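Local coordinates for putative S-adenosyl-L-methionine-dependent Methyltransferase (Methanococcus maripaludis, PDB 3DLC), which binds S-adenosylmethionine and probably transfers its methyl group to an acceptor, possibly a sterol, at residues E108-D113 with I211-Q216; S120-E125 with E205-I210. All coordinates share one frame; numbering follows the deposited sequence.

Contact 1 of 2, residues E108-D113 with I211-Q216; sequences EDNYAD and ISKTDQ
Asn-110 and Lys-213 reach for each other from backbones that stay well apart, their CA atoms 9.5 Å from one another, the nearest pair between the type II beta turn of 108-111 and the irregular chain that follows strand 206-211. Asn-110 is the third residue of that turn, in a left-handed backbone conformation that asparagine tolerates better than most residues with a side chain. Its short amide spans little of the gap, while the long lysine chain crosses the rest. Lys-213 starts out extended, with CG opposite the backbone N (chi1 179°), and bends once, at chi3 (-90°), which sets NZ at hydrogen-bonding distance from OD1. The two side chains then meet nearly at right angles, and NZ of Lys-213 gives a hydrogen bond of 2.9 Å to OD1 of Asn-110. The approach is almost straight down the carbonyl, with a C=O...N angle of 176°.

NZ also donates to the backbone carbonyls of Tyr-135 and Leu-138, and Lys-213 has a cation-pi contact with the ring of Tyr-135. The same end of helix 127-137 holds the turn, through a backbone hydrogen bond between Asn-110 and Arg-136 and a salt bridge from Asp-109 OD1 to Arg-136.

A lysine suits this place because its ammonium group has three N-H bonds to give, with these three oxygens as acceptors, two of them from the chain at the helix's C-terminal end, where the helix carbonyls probably make the surroundings favourable to a positive charge. Asn-110 contributes a neutral carbonyl, so the contact is a charge-assisted hydrogen bond and not a salt bridge, made at the protein surface.

Contact 2 of 2, residues S120-E125 with E205-I210; sequences SVFFWE and EGFWII. With SAM (S-adenosylmethionine), chain C.
Phe-122 meets Phe-207 where the loop after strand 112-118 of this Rossmann-like methyltransferase fold packs against the antiparallel strand 206-211. The rim of the Phe-122 ring does the touching: its CZ lies 3.9 Å from CD2 of Phe-207, which sits near the plane of the Phe-122 ring. The two ring planes are inclined at 46°, with centroids 6.0 Å apart, an oblique pairing. In Phe-207 the ring is carried opposite the backbone N and reaches the loop from a CB that points that way. A long, flat apolar side chain suits both places, since each ring must reach across from its backbone to the other.

Val-121 lies against one face of the Phe-122 ring, CG1 3.8 Å above its centre. Helix 180-193 closes over the cluster, Asn-182 touching Phe-122 and Val-183 touching Phe-207, and Ile-178 reaches both rings.

The same loop faces S-adenosylmethionine on its other flank. Trp-124 folds back over its own loop, with CA of Val-121 over one face of the indole, and brings CD1 to 3.5 Å from N7 of the adenine. A serine suits position 120 because one small hydroxyl can serve two partners. Trp-124 NE1 donates to Ser-120 OG in a bent 2.9 Å bond (N-H...O 142°), the oxygen tilted 22° from the indole plane, and Ser-120 OG in turn donates to the ribose O4' of S-adenosylmethionine at 2.8 Å.

How the contacts relate
From the N terminus, the chain passes through the first three strands of the sheet before reaching 108-113, where the loop of contact 1 opens at the start of strand 112-118. That strand leads directly into 120-125, opening the loop of contact 2. Helix 127-137, strand 142-148, the helices beyond and the edge strand 198-203 follow, until strand 206-211 returns antiparallel beside 142-148. Segment 205-210, which runs into this strand, closes contact 2, and the next residues, 211-216, close contact 1, so contact 2 is nested within contact 1. Their centres lie about 19 Å apart, toward opposite ends of the strands: contact 2 beside the cofactor pocket, contact 1 at the surface.

Contact 1 of 2, residues E108-D113 with I211-Q216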
# COMPACT_ATOMS: atom_id res chain seq x y z
N GLU A 108 -15.96 -4.95 -7.48
CA GLU A 108 -16.90 -4.20 -8.30
C GLU A 108 -16.58 -2.72 -8.38
O GLU A 108 -15.86 -2.14 -7.57
CB GLU A 108 -18.35 -4.40 -7.85
CG GLU A 108 -18.75 -3.81 -6.52
CD GLU A 108 -20.21 -4.11 -6.18
OE1 GLU A 108 -20.73 -5.17 -6.60
OE2 GLU A 108 -20.85 -3.31 -5.48
N ASP A 109 -17.18 -2.10 -9.37
CA ASP A 109 -17.05 -0.68 -9.58
C ASP A 109 -17.55 0.11 -8.35
O ASP A 109 -18.55 -0.26 -7.73
CB ASP A 109 -17.92 -0.20 -10.74
CG ASP A 109 -17.56 -0.81 -12.09
OD1 ASP A 109 -16.56 -1.51 -12.25
OD2 ASP A 109 -18.35 -0.56 -13.03
N ASN A 110 -16.85 1.19 -8.04
CA ASN A 110 -17.34 2.18 -7.05
C ASN A 110 -17.58 1.62 -5.67
O ASN A 110 -18.45 2.08 -4.96
CB ASN A 110 -18.64 2.81 -7.58
CG ASN A 110 -18.44 3.47 -8.91
OD1 ASN A 110 -17.43 4.12 -9.14
ND2 ASN A 110 -19.42 3.33 -9.80
N TYR A 111 -16.76 0.66 -5.29
CA TYR A 111 -16.90 -0.06 -4.05
C TYR A 111 -16.20 0.54 -2.83
O TYR A 111 -16.74 0.45 -1.72
CB TYR A 111 -16.37 -1.49 -4.25
CG TYR A 111 -16.45 -2.36 -3.02
CD1 TYR A 111 -17.63 -2.98 -2.70
CD2 TYR A 111 -15.34 -2.56 -2.20
CE1 TYR A 111 -17.73 -3.78 -1.56
CE2 TYR A 111 -15.43 -3.36 -1.08
CZ TYR A 111 -16.62 -3.96 -0.78
OH TYR A 111 -16.68 -4.74 0.35
N ALA A 112 -15.01 1.10 -3.02
CA ALA A 112 -14.13 1.42 -1.91
C ALA A 112 -14.26 2.86 -1.43
O ALA A 112 -14.08 3.79 -2.20
CB ALA A 112 -12.65 1.17 -2.37
N ASP A 113 -14.47 3.02 -0.15
CA ASP A 113 -14.39 4.35 0.46
C ASP A 113 -12.96 4.87 0.56
O ASP A 113 -12.71 6.06 0.50
CB ASP A 113 -15.03 4.31 1.85
CG ASP A 113 -16.52 4.00 1.78
OD1 ASP A 113 -17.28 4.82 1.22
OD2 ASP A 113 -16.92 2.95 2.29
N ILE A 211 -5.76 10.42 -4.50
CA ILE A 211 -6.77 10.70 -5.49
C ILE A 211 -8.10 10.88 -4.78
O ILE A 211 -8.43 10.14 -3.87
CB ILE A 211 -6.87 9.53 -6.49
CG1 ILE A 211 -5.55 9.40 -7.27
CG2 ILE A 211 -8.06 9.69 -7.43
CD1 ILE A 211 -5.33 8.01 -7.90
N SER A 212 -8.88 11.83 -5.27
CA SER A 212 -10.25 12.03 -4.84
C SER A 212 -11.17 11.79 -6.00
O SER A 212 -11.09 12.51 -6.97
CB SER A 212 -10.49 13.46 -4.42
OG SER A 212 -9.83 13.76 -3.24
N LYS A 213 -12.09 10.85 -5.93
CA LYS A 213 -13.01 10.67 -7.02
C LYS A 213 -14.13 11.64 -6.89
O LYS A 213 -14.86 11.67 -5.91
CB LYS A 213 -13.55 9.24 -7.08
CG LYS A 213 -14.55 9.08 -8.23
CD LYS A 213 -15.19 7.71 -8.43
CE LYS A 213 -14.41 6.85 -9.32
NZ LYS A 213 -14.96 5.50 -9.62
N THR A 214 -14.27 12.45 -7.90
CA THR A 214 -15.26 13.50 -7.89
C THR A 214 -15.87 13.62 -9.27
O THR A 214 -15.31 13.18 -10.25
CB THR A 214 -14.61 14.82 -7.42
OG1 THR A 214 -15.60 15.75 -6.98
CG2 THR A 214 -13.67 15.44 -8.49
N ASP A 215 -17.03 14.26 -9.35
CA ASP A 215 -17.70 14.49 -10.63
C ASP A 215 -16.73 15.27 -11.52
O ASP A 215 -16.24 16.33 -11.14
CB ASP A 215 -19.00 15.24 -10.42
CG ASP A 215 -20.08 14.40 -9.74
OD1 ASP A 215 -20.02 13.14 -9.77
OD2 ASP A 215 -21.00 15.02 -9.17
N GLN A 216 -16.44 14.73 -12.68
CA GLN A 216 -15.36 15.23 -13.48
C GLN A 216 -15.56 16.61 -14.08
O GLN A 216 -16.67 17.06 -14.36
CB GLN A 216 -14.93 14.26 -14.55
CG GLN A 216 -15.85 14.10 -15.71
CD GLN A 216 -15.24 13.18 -16.74
OE1 GLN A 216 -14.70 12.11 -16.38
NE2 GLN A 216 -15.26 13.57 -18.01

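Contact 2 of 2, residues S120-E125 with E205-I210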
# COMPACT_ATOMS: atom_id res chain seq x y z
N SER A 120 4.13 -1.08 -2.59
CA SER A 120 3.78 -1.86 -3.76
C SER A 120 3.89 -1.11 -5.09
O SER A 120 4.35 -1.68 -6.08
CB SER A 120 2.37 -2.40 -3.52
OG SER A 120 2.04 -3.47 -4.39
N VAL A 121 3.49 0.16 -5.10
CA VAL A 121 3.42 0.92 -6.33
C VAL A 121 4.74 0.98 -7.08
O VAL A 121 4.75 1.07 -8.29
CB VAL A 121 2.86 2.36 -6.06
CG1 VAL A 121 3.80 3.18 -5.20
CG2 VAL A 121 2.53 3.08 -7.37
N PHE A 122 5.85 0.93 -6.34
CA PHE A 122 7.19 1.04 -6.91
C PHE A 122 7.56 -0.17 -7.75
O PHE A 122 8.51 -0.11 -8.51
CB PHE A 122 8.21 1.28 -5.80
CG PHE A 122 7.85 2.44 -4.92
CD1 PHE A 122 7.76 3.72 -5.40
CD2 PHE A 122 7.53 2.22 -3.61
CE1 PHE A 122 7.39 4.75 -4.58
CE2 PHE A 122 7.15 3.26 -2.78
CZ PHE A 122 7.09 4.52 -3.26
N PHE A 123 6.79 -1.24 -7.64
CA PHE A 123 7.04 -2.47 -8.38
C PHE A 123 6.09 -2.68 -9.57
O PHE A 123 6.38 -3.49 -10.44
CB PHE A 123 6.91 -3.71 -7.47
CG PHE A 123 7.90 -3.73 -6.34
CD1 PHE A 123 9.24 -3.99 -6.56
CD2 PHE A 123 7.49 -3.53 -5.04
CE1 PHE A 123 10.13 -4.06 -5.46
CE2 PHE A 123 8.36 -3.60 -3.99
CZ PHE A 123 9.68 -3.82 -4.21
N TRP A 124 4.97 -1.98 -9.62
CA TRP A 124 3.97 -2.29 -10.63
C TRP A 124 4.41 -2.06 -12.04
O TRP A 124 4.98 -1.04 -12.34
CB TRP A 124 2.65 -1.51 -10.42
CG TRP A 124 2.02 -1.73 -9.10
CD1 TRP A 124 2.23 -2.78 -8.24
CD2 TRP A 124 1.06 -0.87 -8.47
NE1 TRP A 124 1.47 -2.61 -7.10
CE2 TRP A 124 0.78 -1.43 -7.21
CE3 TRP A 124 0.43 0.31 -8.83
CZ2 TRP A 124 -0.12 -0.84 -6.33
CZ3 TRP A 124 -0.43 0.91 -7.94
CH2 TRP A 124 -0.70 0.34 -6.70
N GLU A 125 4.13 -3.05 -12.89
CA GLU A 125 4.34 -2.94 -14.33
C GLU A 125 3.12 -2.10 -14.82
O GLU A 125 2.20 -1.91 -14.08
CB GLU A 125 4.34 -4.36 -14.95
CG GLU A 125 5.49 -5.25 -14.43
CD GLU A 125 5.38 -6.74 -14.81
OE1 GLU A 125 4.39 -7.15 -15.47
OE2 GLU A 125 6.29 -7.51 -14.42
N GLU A 205 6.59 11.86 6.14
CA GLU A 205 5.79 10.66 6.33
C GLU A 205 5.88 9.72 5.16
O GLU A 205 5.41 8.58 5.20
CB GLU A 205 4.33 11.03 6.54
CG GLU A 205 3.65 11.62 5.32
CD GLU A 205 3.64 13.14 5.25
OE1 GLU A 205 4.67 13.87 5.48
OE2 GLU A 205 2.54 13.62 4.92
N GLY A 206 6.51 10.20 4.11
CA GLY A 206 6.75 9.41 2.89
C GLY A 206 6.26 10.08 1.61
O GLY A 206 6.09 11.30 1.55
N PHE A 207 6.06 9.23 0.60
CA PHE A 207 5.57 9.61 -0.74
C PHE A 207 4.19 8.98 -0.87
O PHE A 207 4.06 7.76 -0.73
CB PHE A 207 6.49 9.03 -1.81
CG PHE A 207 5.87 9.04 -3.19
CD1 PHE A 207 5.80 10.19 -3.95
CD2 PHE A 207 5.30 7.91 -3.72
CE1 PHE A 207 5.19 10.18 -5.19
CE2 PHE A 207 4.70 7.91 -4.98
CZ PHE A 207 4.66 9.03 -5.69
N TRP A 208 3.15 9.78 -1.15
CA TRP A 208 1.78 9.24 -1.19
C TRP A 208 0.95 9.94 -2.26
O TRP A 208 0.95 11.16 -2.38
CB TRP A 208 1.09 9.38 0.17
CG TRP A 208 1.88 8.72 1.27
CD1 TRP A 208 2.78 9.33 2.11
CD2 TRP A 208 1.90 7.35 1.61
NE1 TRP A 208 3.33 8.41 2.95
CE2 TRP A 208 2.81 7.18 2.67
CE3 TRP A 208 1.23 6.23 1.13
CZ2 TRP A 208 3.04 5.93 3.27
CZ3 TRP A 208 1.45 4.98 1.73
CH2 TRP A 208 2.35 4.86 2.78
N ILE A 209 0.22 9.11 -3.01
CA ILE A 209 -0.69 9.52 -4.06
C ILE A 209 -2.10 9.49 -3.50
O ILE A 209 -2.59 8.44 -3.08
CB ILE A 209 -0.56 8.57 -5.26
CG1 ILE A 209 0.86 8.59 -5.84
CG2 ILE A 209 -1.61 8.89 -6.32
CD1 ILE A 209 1.20 7.37 -6.71
N ILE A 210 -2.75 10.66 -3.53
CA ILE A 210 -4.04 10.87 -2.89
C ILE A 210 -5.06 11.38 -3.90
O ILE A 210 -5.20 12.58 -4.18
CB ILE A 210 -3.90 11.89 -1.73
CG1 ILE A 210 -2.85 11.41 -0.73
CG2 ILE A 210 -5.25 12.13 -1.04
CD1 ILE A 210 -2.47 12.39 0.36
N SAM C . 2.17 -3.49 2.13
CA SAM C . 3.09 -4.39 2.88
C SAM C . 3.86 -3.60 3.90
O SAM C . 3.94 -2.37 3.77
OXT SAM C . 4.43 -4.20 4.80
CB SAM C . 3.99 -5.15 1.93
CG SAM C . 4.93 -4.32 1.12
SD SAM C . 5.91 -5.41 0.06
CE SAM C . 7.33 -4.35 -0.00
C5' SAM C . 5.13 -5.20 -1.63
C4' SAM C . 3.90 -6.08 -1.99
O4' SAM C . 3.15 -5.74 -3.20
C3' SAM C . 4.21 -7.60 -2.03
O3' SAM C . 3.43 -8.23 -1.06
C2' SAM C . 3.80 -8.00 -3.45
O2' SAM C . 3.40 -9.33 -3.65
C1' SAM C . 2.71 -6.96 -3.78
N9 SAM C . 2.53 -6.72 -5.22
C8 SAM C . 3.50 -6.35 -6.12
N7 SAM C . 2.96 -6.13 -7.34
C5 SAM C . 1.62 -6.38 -7.23
C6 SAM C . 0.57 -6.36 -8.14
N6 SAM C . 0.70 -6.12 -9.46
N1 SAM C . -0.67 -6.61 -7.66
C2 SAM C . -0.88 -6.93 -6.34
N3 SAM C . 0.13 -7.03 -5.43
C4 SAM C . 1.34 -6.73 -5.90